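Local coordinates for protein putative cathepsin d (Ixodes ricinus, PDB 5N7Q) that probably cleaves proteins as a tick cathepsin D, an aspartic endopeptidase of the pepsin family that binds the inhibitor pepstatin A, at residues A[10-15]-A[162-167]; A[20-25]-A[91-96]; A[24-29]-A[64-69]; A[204-209]-A[268-273]; A[215-220]-A[241-246]. One frame throughout, in Å; residues are numbered along the deposited sequence.

Interaction 1 of 5, residues A[10-15]-A[162-167]; sequences LVNLLD and RDPSSK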
# COMPACT_ATOMS: atom_id res chain seq x y z
N LEU A 10 -4.67 -9.79 -7.10
CA LEU A 10 -5.28 -8.48 -6.84
C LEU A 10 -6.11 -7.95 -8.00
O LEU A 10 -5.80 -8.20 -9.18
CB LEU A 10 -4.22 -7.44 -6.50
CG LEU A 10 -3.25 -7.84 -5.39
CD1 LEU A 10 -2.14 -6.80 -5.26
CD2 LEU A 10 -3.99 -8.01 -4.07
N VAL A 11 -7.15 -7.21 -7.65
CA VAL A 11 -7.91 -6.37 -8.57
C VAL A 11 -7.39 -4.94 -8.43
O VAL A 11 -7.12 -4.45 -7.33
CB VAL A 11 -9.42 -6.46 -8.25
CG1 VAL A 11 -10.21 -5.35 -8.94
CG2 VAL A 11 -9.94 -7.82 -8.64
N ASN A 12 -7.27 -4.26 -9.57
CA ASN A 12 -6.84 -2.87 -9.69
C ASN A 12 -8.04 -2.02 -10.04
O ASN A 12 -8.61 -2.15 -11.10
CB ASN A 12 -5.80 -2.79 -10.81
CG ASN A 12 -5.43 -1.36 -11.19
OD1 ASN A 12 -5.91 -0.40 -10.61
ND2 ASN A 12 -4.56 -1.24 -12.16
N LEU A 13 -8.47 -1.18 -9.10
CA LEU A 13 -9.51 -0.19 -9.36
C LEU A 13 -8.85 1.16 -9.67
O LEU A 13 -8.28 1.79 -8.77
CB LEU A 13 -10.44 -0.07 -8.16
CG LEU A 13 -11.51 1.01 -8.34
CD1 LEU A 13 -12.54 0.61 -9.39
CD2 LEU A 13 -12.16 1.27 -7.00
N LEU A 14 -8.91 1.57 -10.95
CA LEU A 14 -8.56 2.91 -11.43
C LEU A 14 -7.12 3.31 -11.10
O LEU A 14 -6.83 4.49 -11.02
CB LEU A 14 -9.55 3.95 -10.87
CG LEU A 14 -11.03 3.78 -11.28
CD1 LEU A 14 -11.89 4.69 -10.44
CD2 LEU A 14 -11.27 4.06 -12.74
N ASP A 15 -6.23 2.32 -10.88
CA ASP A 15 -4.84 2.60 -10.45
C ASP A 15 -4.76 3.28 -9.08
O ASP A 15 -3.68 3.71 -8.68
CB ASP A 15 -4.07 3.46 -11.52
CG ASP A 15 -3.29 2.66 -12.51
OD1 ASP A 15 -3.33 1.42 -12.50
OD2 ASP A 15 -2.56 3.30 -13.34
N ARG A 162 -0.11 -1.30 -13.58
CA ARG A 162 -0.48 0.12 -13.72
C ARG A 162 -1.38 0.45 -14.90
O ARG A 162 -1.67 1.63 -15.17
CB ARG A 162 0.76 0.99 -13.66
CG ARG A 162 1.54 0.84 -12.36
CD ARG A 162 0.77 1.29 -11.13
NE ARG A 162 0.49 2.73 -11.12
CZ ARG A 162 -0.40 3.32 -10.33
NH1 ARG A 162 -1.21 2.61 -9.55
NH2 ARG A 162 -0.52 4.66 -10.37
N ASP A 163 -1.83 -0.60 -15.60
CA ASP A 163 -2.85 -0.48 -16.65
C ASP A 163 -4.16 -1.08 -16.15
O ASP A 163 -4.32 -2.30 -16.13
CB ASP A 163 -2.40 -1.17 -17.92
CG ASP A 163 -3.40 -1.04 -19.03
OD1 ASP A 163 -4.45 -0.38 -18.84
OD2 ASP A 163 -3.07 -1.58 -20.12
N PRO A 164 -5.10 -0.21 -15.71
CA PRO A 164 -6.38 -0.76 -15.20
C PRO A 164 -7.23 -1.49 -16.24
O PRO A 164 -8.14 -2.22 -15.87
CB PRO A 164 -7.12 0.47 -14.68
CG PRO A 164 -6.10 1.53 -14.56
CD PRO A 164 -5.07 1.25 -15.61
N SER A 165 -6.89 -1.33 -17.51
CA SER A 165 -7.62 -2.03 -18.59
C SER A 165 -7.13 -3.45 -18.76
O SER A 165 -7.75 -4.25 -19.44
CB SER A 165 -7.50 -1.25 -19.91
OG SER A 165 -6.26 -1.48 -20.54
N SER A 166 -6.00 -3.77 -18.15
CA SER A 166 -5.45 -5.10 -18.20
C SER A 166 -6.18 -6.03 -17.21
O SER A 166 -6.69 -5.58 -16.17
CB SER A 166 -3.96 -4.96 -17.91
OG SER A 166 -3.26 -6.13 -18.21
N LYS A 167 -6.24 -7.32 -17.53
CA LYS A 167 -7.06 -8.26 -16.78
C LYS A 167 -6.58 -8.57 -15.36
O LYS A 167 -7.41 -8.76 -14.45
CB LYS A 167 -7.13 -9.57 -17.57
CG LYS A 167 -8.04 -10.62 -16.99
CD LYS A 167 -9.50 -10.27 -17.16
CE LYS A 167 -10.35 -11.54 -17.09
NZ LYS A 167 -11.78 -11.25 -17.33
O HOH W 1 -9.65 -2.16 -13.65
O HOH W 2 -4.89 -3.95 -13.98
O HOH W 3 -2.01 5.80 -8.18
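D15 and R162 make a polar surface contact between two turns. One is the turn after strand 6-13; the other is the loop between strands 155-160 and 170-174. The R162 side chain folds back on itself, with chi2 -64° and chi3 -66°. This brings its guanidinium flat over the D15 carboxylate. The two planes are 9° apart, and D15 CG sits 3.6 Å above the centre of the guanidinium. R162 NE and D15 OD2 are 3.8 Å apart, a long salt bridge of charge only, since no N-H points at the oxygen. The directed bond goes to the backbone: R162 NH1 donates to D15 O at 2.8 Å. A water joins the same D15 O to R162 NH2. Y18 OH is a second partner of R162 NH1. N12 OD1 accepts from D15 N at 2.8 Å, and N12 ND2 donates to D15 OD1 at 3.0 Å, nearly in its amide plane. The P164 ring lies against D15, with CG 3.5 Å from D15 OD1. The N12 OD1 to D15 N bond makes an Asx motif at the hairpin turn between strands 6-13 and 17-24. It faces a type I turn, D163 to S166, with its own Asx turn at D163.

Interaction 2 of 5, residues A[20-25]-A[91-96]; sequences GPISIG and DVCRIG
Strands 17-24 and 82-95 are antiparallel neighbours in the beta structure of the N-terminal part of this pepsin-like fold, and S23 and R94 form a hydrogen-bonded pair between them. R94 N donates to S23 O at 2.8 Å, and S23 N donates to R94 O at 3.1 Å. G25 N continues the ladder to V92 O. The next pair, I24 and C93, is non-hydrogen-bonded; its side chains turn to the other face of the sheet. There I24 CD1 meets C93 SG at 3.9 Å, and I22 CG2 reaches I95 CG1 across the strands. I22 also packs on V33 and F35. On the S23 side R94 runs extended from CG to NE and passes S23 OG. R94 NH1 (2.8 Å) and R94 NH2 (2.9 Å) grip G25 O end-on. Both bonds lie within 6° of the guanidinium plane. R94 NH1 also donates to S23 OG at 3.1 Å. Where strand 17-24 ends, D91 lies beside G25 CA, and its carboxylate bonds T67, S65 and Y60. Three bonds thus tie the R94 guanidinium to S23 and to G25, just past the strand, and probably fix the guanidinium's rotation. The charge of R94 probably polarises the G25 carbonyl.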
# COMPACT_ATOMS: atom_id res chain seq x y z
N GLY A 20 -7.63 -7.82 -2.71
CA GLY A 20 -7.72 -9.25 -3.02
C GLY A 20 -8.55 -10.03 -2.03
O GLY A 20 -8.86 -9.54 -0.93
N PRO A 21 -8.91 -11.24 -2.39
CA PRO A 21 -9.73 -12.07 -1.54
C PRO A 21 -9.04 -12.74 -0.36
O PRO A 21 -7.89 -13.17 -0.45
CB PRO A 21 -10.23 -13.14 -2.51
CG PRO A 21 -9.09 -13.30 -3.45
CD PRO A 21 -8.63 -11.90 -3.68
N ILE A 22 -9.77 -12.82 0.75
CA ILE A 22 -9.37 -13.64 1.90
C ILE A 22 -10.63 -14.29 2.42
O ILE A 22 -11.71 -13.89 2.07
CB ILE A 22 -8.65 -12.85 3.04
CG1 ILE A 22 -9.58 -11.84 3.75
CG2 ILE A 22 -7.39 -12.17 2.51
CD1 ILE A 22 -9.00 -11.22 5.02
N SER A 23 -10.44 -15.29 3.26
CA SER A 23 -11.57 -15.77 4.06
C SER A 23 -11.21 -15.85 5.51
O SER A 23 -10.02 -15.95 5.88
CB SER A 23 -12.10 -17.13 3.57
OG SER A 23 -11.26 -18.21 3.91
N ILE A 24 -12.26 -15.78 6.34
CA ILE A 24 -12.14 -15.89 7.78
C ILE A 24 -13.14 -16.94 8.24
O ILE A 24 -14.27 -16.96 7.79
CB ILE A 24 -12.48 -14.55 8.48
CG1 ILE A 24 -11.65 -13.37 7.92
CG2 ILE A 24 -12.34 -14.68 9.99
CD1 ILE A 24 -10.17 -13.33 8.25
N GLY A 25 -12.72 -17.79 9.17
CA GLY A 25 -13.68 -18.61 9.94
C GLY A 25 -13.95 -19.95 9.30
O GLY A 25 -13.45 -20.27 8.22
N ASP A 91 -9.68 -15.73 14.72
CA ASP A 91 -10.25 -16.81 13.92
C ASP A 91 -9.19 -17.26 12.91
O ASP A 91 -8.11 -16.65 12.81
CB ASP A 91 -11.56 -16.37 13.23
CG ASP A 91 -12.55 -17.50 13.06
OD1 ASP A 91 -12.09 -18.67 12.95
OD2 ASP A 91 -13.77 -17.24 13.00
N VAL A 92 -9.51 -18.32 12.19
CA VAL A 92 -8.71 -18.77 11.05
C VAL A 92 -8.80 -17.74 9.93
O VAL A 92 -9.88 -17.27 9.62
CB VAL A 92 -9.25 -20.13 10.54
CG1 VAL A 92 -8.55 -20.54 9.24
CG2 VAL A 92 -9.07 -21.21 11.60
N CYS A 93 -7.66 -17.42 9.29
CA CYS A 93 -7.58 -16.51 8.14
C CYS A 93 -6.91 -17.27 6.99
O CYS A 93 -5.87 -17.89 7.19
CB CYS A 93 -6.74 -15.28 8.48
SG CYS A 93 -6.49 -14.11 7.10
N ARG A 94 -7.55 -17.27 5.83
CA ARG A 94 -7.03 -17.97 4.66
C ARG A 94 -6.66 -17.01 3.55
O ARG A 94 -7.45 -16.14 3.17
CB ARG A 94 -8.05 -18.97 4.11
CG ARG A 94 -8.44 -20.01 5.13
CD ARG A 94 -9.41 -21.02 4.55
NE ARG A 94 -10.03 -21.80 5.59
CZ ARG A 94 -10.97 -21.35 6.43
NH1 ARG A 94 -11.43 -20.08 6.36
NH2 ARG A 94 -11.48 -22.18 7.33
N ILE A 95 -5.46 -17.23 3.02
CA ILE A 95 -4.94 -16.56 1.83
C ILE A 95 -4.48 -17.66 0.87
O ILE A 95 -3.58 -18.43 1.19
CB ILE A 95 -3.73 -15.67 2.16
CG1 ILE A 95 -4.15 -14.54 3.11
CG2 ILE A 95 -3.09 -15.16 0.88
CD1 ILE A 95 -2.98 -13.75 3.67
N GLY A 96 -5.18 -17.79 -0.25
CA GLY A 96 -4.96 -18.92 -1.14
C GLY A 96 -5.09 -20.22 -0.36
O GLY A 96 -6.08 -20.39 0.38
O HOH W 4 -7.00 -15.87 -1.46

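Interaction 3 of 5, residues A[24-29]-A[64-69]; sequences IGTPPQ and KSSTYE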
# COMPACT_ATOMS: atom_id res chain seq x y z
N ILE A 24 -12.26 -15.78 6.34
CA ILE A 24 -12.14 -15.89 7.78
C ILE A 24 -13.14 -16.94 8.24
O ILE A 24 -14.27 -16.96 7.79
CB ILE A 24 -12.48 -14.55 8.48
CG1 ILE A 24 -11.65 -13.37 7.92
CG2 ILE A 24 -12.34 -14.68 9.99
CD1 ILE A 24 -10.17 -13.33 8.25
N GLY A 25 -12.72 -17.79 9.17
CA GLY A 25 -13.68 -18.61 9.94
C GLY A 25 -13.95 -19.95 9.30
O GLY A 25 -13.45 -20.27 8.22
N THR A 26 -14.76 -20.73 10.01
CA THR A 26 -15.06 -22.11 9.64
C THR A 26 -16.58 -22.31 9.77
O THR A 26 -17.09 -22.24 10.87
CB THR A 26 -14.33 -23.10 10.57
OG1 THR A 26 -12.93 -22.75 10.61
CG2 THR A 26 -14.49 -24.51 10.09
N PRO A 27 -17.31 -22.50 8.68
CA PRO A 27 -16.80 -22.51 7.31
C PRO A 27 -16.35 -21.12 6.86
O PRO A 27 -16.64 -20.14 7.54
CB PRO A 27 -18.01 -22.98 6.49
CG PRO A 27 -19.18 -22.59 7.30
CD PRO A 27 -18.77 -22.73 8.73
N PRO A 28 -15.66 -21.04 5.71
CA PRO A 28 -15.11 -19.75 5.27
C PRO A 28 -16.14 -18.67 5.01
O PRO A 28 -17.18 -18.92 4.37
CB PRO A 28 -14.36 -20.11 3.98
CG PRO A 28 -14.02 -21.56 4.15
CD PRO A 28 -15.22 -22.14 4.84
N GLN A 29 -15.88 -17.47 5.53
CA GLN A 29 -16.60 -16.26 5.18
C GLN A 29 -15.67 -15.40 4.33
O GLN A 29 -14.54 -15.12 4.74
CB GLN A 29 -17.00 -15.50 6.42
CG GLN A 29 -17.93 -16.30 7.33
CD GLN A 29 -18.25 -15.58 8.62
OE1 GLN A 29 -18.48 -14.36 8.63
NE2 GLN A 29 -18.31 -16.33 9.72
N LYS A 64 -21.27 -17.79 13.45
CA LYS A 64 -21.37 -18.82 12.43
C LYS A 64 -20.04 -19.53 12.22
O LYS A 64 -19.95 -20.40 11.37
CB LYS A 64 -21.82 -18.20 11.10
CG LYS A 64 -23.11 -17.39 11.17
CD LYS A 64 -24.30 -18.20 11.66
CE LYS A 64 -25.59 -17.38 11.56
NZ LYS A 64 -26.76 -18.12 12.13
N SER A 65 -19.01 -19.15 12.98
CA SER A 65 -17.70 -19.76 12.87
C SER A 65 -17.35 -20.63 14.08
O SER A 65 -17.25 -20.14 15.19
CB SER A 65 -16.61 -18.68 12.70
OG SER A 65 -15.35 -19.32 12.67
N SER A 66 -17.08 -21.91 13.84
CA SER A 66 -16.72 -22.83 14.90
C SER A 66 -15.29 -22.68 15.40
O SER A 66 -14.92 -23.29 16.40
CB SER A 66 -16.95 -24.27 14.44
OG SER A 66 -16.15 -24.60 13.33
N THR A 67 -14.46 -21.90 14.70
CA THR A 67 -13.10 -21.62 15.10
C THR A 67 -12.89 -20.22 15.71
O THR A 67 -11.78 -19.88 16.15
CB THR A 67 -12.13 -21.85 13.93
OG1 THR A 67 -12.65 -21.23 12.76
CG2 THR A 67 -11.95 -23.37 13.69
N TYR A 68 -13.97 -19.42 15.77
CA TYR A 68 -13.94 -18.13 16.43
C TYR A 68 -13.58 -18.22 17.90
O TYR A 68 -14.08 -19.11 18.62
CB TYR A 68 -15.29 -17.45 16.29
CG TYR A 68 -15.66 -16.45 17.36
CD1 TYR A 68 -15.07 -15.18 17.43
CD2 TYR A 68 -16.62 -16.79 18.33
CE1 TYR A 68 -15.41 -14.28 18.42
CE2 TYR A 68 -16.97 -15.89 19.31
CZ TYR A 68 -16.38 -14.64 19.35
OH TYR A 68 -16.73 -13.76 20.35
N GLU A 69 -12.71 -17.31 18.34
CA GLU A 69 -12.42 -17.11 19.74
C GLU A 69 -12.57 -15.66 20.08
O GLU A 69 -12.04 -14.78 19.37
CB GLU A 69 -11.00 -17.58 20.08
CG GLU A 69 -10.74 -19.05 19.84
CD GLU A 69 -9.27 -19.36 20.01
OE1 GLU A 69 -8.87 -19.62 21.16
OE2 GLU A 69 -8.52 -19.32 19.02
O HOH W 5 -18.15 -25.35 11.59
O HOH W 6 -18.38 -19.24 9.31
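T26 and T67 meet with their side chains crossed at about a right angle. Their hydroxyls approach closely, T26 OG1 lying 2.6 Å from T67 OG1. T67 OG1 stands between its own backbone N and carbonyl carbon (chi1 47°), which turns it toward T26, while T67 CG2 lies against T26 OG1 at 3.3 Å. T67 OG1 also bonds D91 of strand 82-95. S65 lies next to T67. S65 OG is anti to the backbone N (chi1 177°) and accepts from T26 N at 3.1 Å; it also bonds D91. The same S65 OG sits 3.3 Å from G25 CA. G25 has positive phi, and its missing side chain lets the hydroxyl come this close. S66 adds a backbone bond. S66 N donates to T26 O at 3.0 Å, in the carbonyl plane. S66 OG packs near T26 CB and CG2. Farther along, Q29 reaches out extended beyond CG. Its NE2 donates to a water that also bonds P27 O and K64 O, at 2.6 Å and 2.8 Å from the water. Q29 OE1 bonds D61. The peptide before P27 is cis. The contact thus joins two turns: the tight hairpin connection between strands 17-24 and 29-36, closed by paired backbone bonds between I24 and Q29, and the type I beta turn S65 to Y68 that leads into strand 69-79.

Interaction 4 of 5, residues A[204-209]-A[268-273]; sequences VKSVSA and PNVTFT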
# COMPACT_ATOMS: atom_id res chain seq x y z
N VAL A 204 16.37 12.75 -5.00
CA VAL A 204 15.19 12.79 -5.86
C VAL A 204 15.46 13.92 -6.84
O VAL A 204 15.95 14.98 -6.42
CB VAL A 204 13.91 13.09 -5.05
CG1 VAL A 204 12.68 13.19 -5.96
CG2 VAL A 204 13.66 12.04 -3.98
N LYS A 205 15.24 13.71 -8.13
CA LYS A 205 15.53 14.78 -9.10
C LYS A 205 14.63 14.72 -10.29
O LYS A 205 14.05 13.68 -10.59
CB LYS A 205 16.98 14.71 -9.56
CG LYS A 205 17.33 13.48 -10.37
CD LYS A 205 18.79 13.48 -10.80
CE LYS A 205 19.16 12.13 -11.43
NZ LYS A 205 20.60 12.01 -11.76
N SER A 206 14.55 15.85 -10.99
CA SER A 206 13.91 15.91 -12.30
C SER A 206 14.77 16.79 -13.17
O SER A 206 15.20 17.86 -12.72
CB SER A 206 12.51 16.49 -12.18
OG SER A 206 11.85 16.35 -13.43
N VAL A 207 15.05 16.34 -14.38
CA VAL A 207 15.94 17.04 -15.29
C VAL A 207 15.18 17.20 -16.60
O VAL A 207 15.06 16.26 -17.37
CB VAL A 207 17.24 16.23 -15.51
CG1 VAL A 207 18.24 17.04 -16.33
CG2 VAL A 207 17.84 15.80 -14.18
N SER A 208 14.67 18.39 -16.85
CA SER A 208 13.90 18.64 -18.06
C SER A 208 14.79 19.06 -19.21
O SER A 208 15.73 19.82 -19.01
CB SER A 208 12.88 19.73 -17.81
OG SER A 208 12.14 19.98 -18.99
N ALA A 209 14.46 18.60 -20.41
CA ALA A 209 15.06 19.11 -21.64
C ALA A 209 14.64 20.55 -21.98
O ALA A 209 15.33 21.23 -22.73
CB ALA A 209 14.74 18.17 -22.81
N PRO A 268 8.90 16.10 -17.75
CA PRO A 268 10.13 15.32 -17.56
C PRO A 268 9.99 14.12 -16.63
O PRO A 268 9.08 14.06 -15.79
CB PRO A 268 11.07 16.36 -16.93
CG PRO A 268 10.16 17.20 -16.13
CD PRO A 268 8.88 17.30 -16.90
N ASN A 269 10.90 13.17 -16.77
CA ASN A 269 10.99 12.07 -15.81
C ASN A 269 11.35 12.62 -14.42
O ASN A 269 11.98 13.69 -14.30
CB ASN A 269 12.02 11.03 -16.27
CG ASN A 269 11.62 10.31 -17.56
OD1 ASN A 269 10.52 10.45 -18.06
ND2 ASN A 269 12.57 9.56 -18.14
N VAL A 270 10.95 11.88 -13.39
CA VAL A 270 11.36 12.13 -12.00
C VAL A 270 12.06 10.87 -11.50
O VAL A 270 11.57 9.77 -11.69
CB VAL A 270 10.16 12.49 -11.12
CG1 VAL A 270 10.53 12.65 -9.66
CG2 VAL A 270 9.50 13.79 -11.60
N THR A 271 13.22 11.04 -10.87
CA THR A 271 14.10 9.91 -10.54
C THR A 271 14.42 9.86 -9.05
O THR A 271 14.81 10.87 -8.46
CB THR A 271 15.39 10.02 -11.35
OG1 THR A 271 15.07 10.06 -12.74
CG2 THR A 271 16.34 8.84 -11.06
N PHE A 272 14.29 8.66 -8.46
CA PHE A 272 14.65 8.37 -7.06
C PHE A 272 15.91 7.54 -7.08
O PHE A 272 15.99 6.55 -7.82
CB PHE A 272 13.54 7.60 -6.34
CG PHE A 272 12.34 8.43 -6.05
CD1 PHE A 272 11.45 8.75 -7.08
CD2 PHE A 272 12.10 8.94 -4.77
CE1 PHE A 272 10.36 9.57 -6.82
CE2 PHE A 272 11.02 9.76 -4.52
CZ PHE A 272 10.15 10.07 -5.55
N THR A 273 16.92 7.97 -6.34
CA THR A 273 18.18 7.24 -6.26
C THR A 273 18.19 6.48 -4.94
O THR A 273 18.09 7.07 -3.87
CB THR A 273 19.39 8.16 -6.38
OG1 THR A 273 19.37 8.79 -7.68
CG2 THR A 273 20.69 7.33 -6.24
O HOH W 7 14.51 13.74 -15.38
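V204 and F272 project together from neighbouring strands. V204 CG1 is anti to its backbone nitrogen (chi1 178°). That torsion puts V204 CG1 over one face of the F272 ring, 4.2 Å from the centroid and displaced toward the rim, a CH-pi contact. The other branch, V204 CG2, meets the ring at F272 CE2, 3.5 Å away. V204 CG1 touches V270 CG1 on the same side of the sheet. The strands are 198-206 and 270-274, an antiparallel pair in the C-terminal part of the bilobal pepsin fold. K205 and T271 are their hydrogen-bonded pair: K205 N donates to T271 O, and T271 N donates to K205 O at 2.8 Å. On the opposite face of the sheet, with T271, the K205 chain starts with CG between its backbone N and carbonyl carbon. K205 CG passes T271 CB at 4.1 Å, and the chain runs on extended to a salt bridge with E278. S206 OG donates to N269 O at 2.8 Å, tilted 32° from the carbonyl plane. The P268 ring packs on this hydroxyl, P268 CG 3.3 Å from S206 OG, and its CB lies against S208 CB. A water accepts from V207 N and donates to N269 O.

Interaction 5 of 5, residues A[215-220]-A[241-246]; sequences ELLCKD and DSLNQY
E215 CB sits squarely over the Y246 ring, 3.6 Å from its centroid and 11° off the ring normal. This CH-pi contact is the tight part of the interface. The two side chains run past one another, head to tail. E215 CG, anti to its backbone N (chi1 178°), continues past Y246 CB. The ring is fixed at its far end too. Its hydroxyl is hydrogen-bonded to A213 O and S208 N, and S206 packs on the ring as well. The second close point is apolar: L217 CD1 meets L243 CB at 3.6 Å, where the two leucines pass at a slant. Together these contacts lay helix 237-247 against strand 215-217, which pairs with strand 198-206 in the C-terminal part of the pepsin-like fold. The helix and strand segments run nearly antiparallel, their axes 9.3 Å apart. The looser side is where the E215 chain bends back at chi2 and its carboxylate turns toward S242. The carboxylate plane lies 37° from the Y246 ring plane. E215 OE2 comes to 3.4 Å from S242 CB, and no hydrogen bond joins the two segments. L217 CD2 barely reaches S242 CB, at 4.4 Å. E215, L217 and S242 are all partly exposed here. Beyond them the chain turns away at C218, which forms a disulfide with C222.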
# COMPACT_ATOMS: atom_id res chain seq x y z
N GLU A 215 15.90 20.05 -11.16
CA GLU A 215 15.26 20.24 -9.87
C GLU A 215 15.78 19.13 -8.97
O GLU A 215 15.45 17.97 -9.17
CB GLU A 215 13.74 20.17 -10.04
CG GLU A 215 12.92 20.30 -8.78
CD GLU A 215 12.97 21.66 -8.14
OE1 GLU A 215 13.34 22.65 -8.79
OE2 GLU A 215 12.60 21.74 -6.95
N LEU A 216 16.60 19.51 -7.99
CA LEU A 216 17.29 18.55 -7.10
C LEU A 216 16.68 18.63 -5.70
O LEU A 216 16.79 19.65 -5.03
CB LEU A 216 18.81 18.81 -7.07
CG LEU A 216 19.53 18.86 -8.42
CD1 LEU A 216 21.03 19.04 -8.24
CD2 LEU A 216 19.30 17.64 -9.31
N LEU A 217 16.04 17.54 -5.28
CA LEU A 217 15.35 17.45 -4.03
C LEU A 217 15.96 16.32 -3.21
O LEU A 217 16.86 15.62 -3.69
CB LEU A 217 13.87 17.20 -4.30
CG LEU A 217 13.24 18.39 -5.04
CD1 LEU A 217 11.91 17.97 -5.61
CD2 LEU A 217 13.11 19.58 -4.12
N CYS A 218 15.49 16.16 -1.97
CA CYS A 218 16.12 15.20 -1.06
C CYS A 218 17.65 15.39 -1.17
O CYS A 218 18.40 14.42 -1.27
CB CYS A 218 15.70 13.78 -1.42
SG CYS A 218 16.49 12.47 -0.45
N LYS A 219 18.07 16.65 -1.19
CA LYS A 219 19.43 16.96 -1.63
C LYS A 219 20.50 16.30 -0.77
O LYS A 219 21.48 15.77 -1.29
CB LYS A 219 19.65 18.47 -1.73
CG LYS A 219 21.00 18.85 -2.31
CD LYS A 219 21.05 18.63 -3.81
CE LYS A 219 22.47 18.70 -4.35
NZ LYS A 219 23.17 17.40 -4.25
N ASP A 220 20.25 16.28 0.53
CA ASP A 220 21.23 15.70 1.46
C ASP A 220 20.84 14.31 1.96
O ASP A 220 21.27 13.91 3.02
CB ASP A 220 21.47 16.65 2.63
CG ASP A 220 21.96 18.02 2.18
OD1 ASP A 220 22.68 18.12 1.17
OD2 ASP A 220 21.60 18.99 2.88
N ASP A 241 5.92 20.75 -3.04
CA ASP A 241 5.52 22.05 -3.63
C ASP A 241 6.49 22.45 -4.78
O ASP A 241 6.05 22.80 -5.86
CB ASP A 241 5.47 23.16 -2.57
CG ASP A 241 4.32 23.05 -1.62
OD1 ASP A 241 3.34 22.30 -1.86
OD2 ASP A 241 4.37 23.76 -0.58
N SER A 242 7.79 22.40 -4.49
CA SER A 242 8.81 22.76 -5.47
C SER A 242 8.85 21.82 -6.67
O SER A 242 8.98 22.26 -7.82
CB SER A 242 10.18 22.85 -4.82
OG SER A 242 10.16 23.83 -3.79
N LEU A 243 8.74 20.51 -6.42
CA LEU A 243 8.69 19.56 -7.52
C LEU A 243 7.51 19.86 -8.44
O LEU A 243 7.67 19.92 -9.64
CB LEU A 243 8.62 18.12 -6.99
CG LEU A 243 8.55 17.00 -8.03
CD1 LEU A 243 9.66 17.08 -9.06
CD2 LEU A 243 8.58 15.66 -7.32
N ASN A 244 6.34 20.04 -7.85
CA ASN A 244 5.18 20.41 -8.65
C ASN A 244 5.32 21.73 -9.39
O ASN A 244 4.90 21.81 -10.53
CB ASN A 244 3.89 20.33 -7.82
CG ASN A 244 3.38 18.92 -7.72
OD1 ASN A 244 2.87 18.38 -8.71
ND2 ASN A 244 3.59 18.28 -6.58
N GLN A 245 5.96 22.72 -8.78
CA GLN A 245 6.27 23.97 -9.49
C GLN A 245 7.11 23.72 -10.74
O GLN A 245 6.80 24.26 -11.82
CB GLN A 245 6.99 24.93 -8.56
CG GLN A 245 7.03 26.34 -9.17
CD GLN A 245 7.62 27.33 -8.22
OE1 GLN A 245 7.35 27.28 -7.01
NE2 GLN A 245 8.43 28.24 -8.74
N TYR A 246 8.14 22.87 -10.61
CA TYR A 246 8.98 22.52 -11.76
C TYR A 246 8.18 21.82 -12.85
O TYR A 246 8.43 22.01 -14.04
CB TYR A 246 10.11 21.61 -11.28
CG TYR A 246 11.21 21.34 -12.28
CD1 TYR A 246 12.18 22.31 -12.54
CD2 TYR A 246 11.35 20.10 -12.90
CE1 TYR A 246 13.22 22.06 -13.41
CE2 TYR A 246 12.39 19.85 -13.79
CZ TYR A 246 13.36 20.83 -14.03
OH TYR A 246 14.41 20.59 -14.91

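The five contacts fall into two groups, with interaction 1 between them; it touches interaction 2 where L10 packs on G20, on the paired strands 6-13 and 17-24. Interactions 2 and 3 both use the end of strand 17-24 and the turn after it, share I24 and G25, and have centres about 10 Å apart. D91 of interaction 2 bonds S65 and T67 of interaction 3. Interactions 4 and 5 have centres about 9 Å apart. Strands 198-206 and 215-217 are paired there, and residues 215-246 fall between the two segments of interaction 4. The span of interaction 1, from 10 to 167, encloses interactions 2 and 3. The two groups lie on opposite sides of the chain's centre, consistent with the two lobes of the pepsin fold.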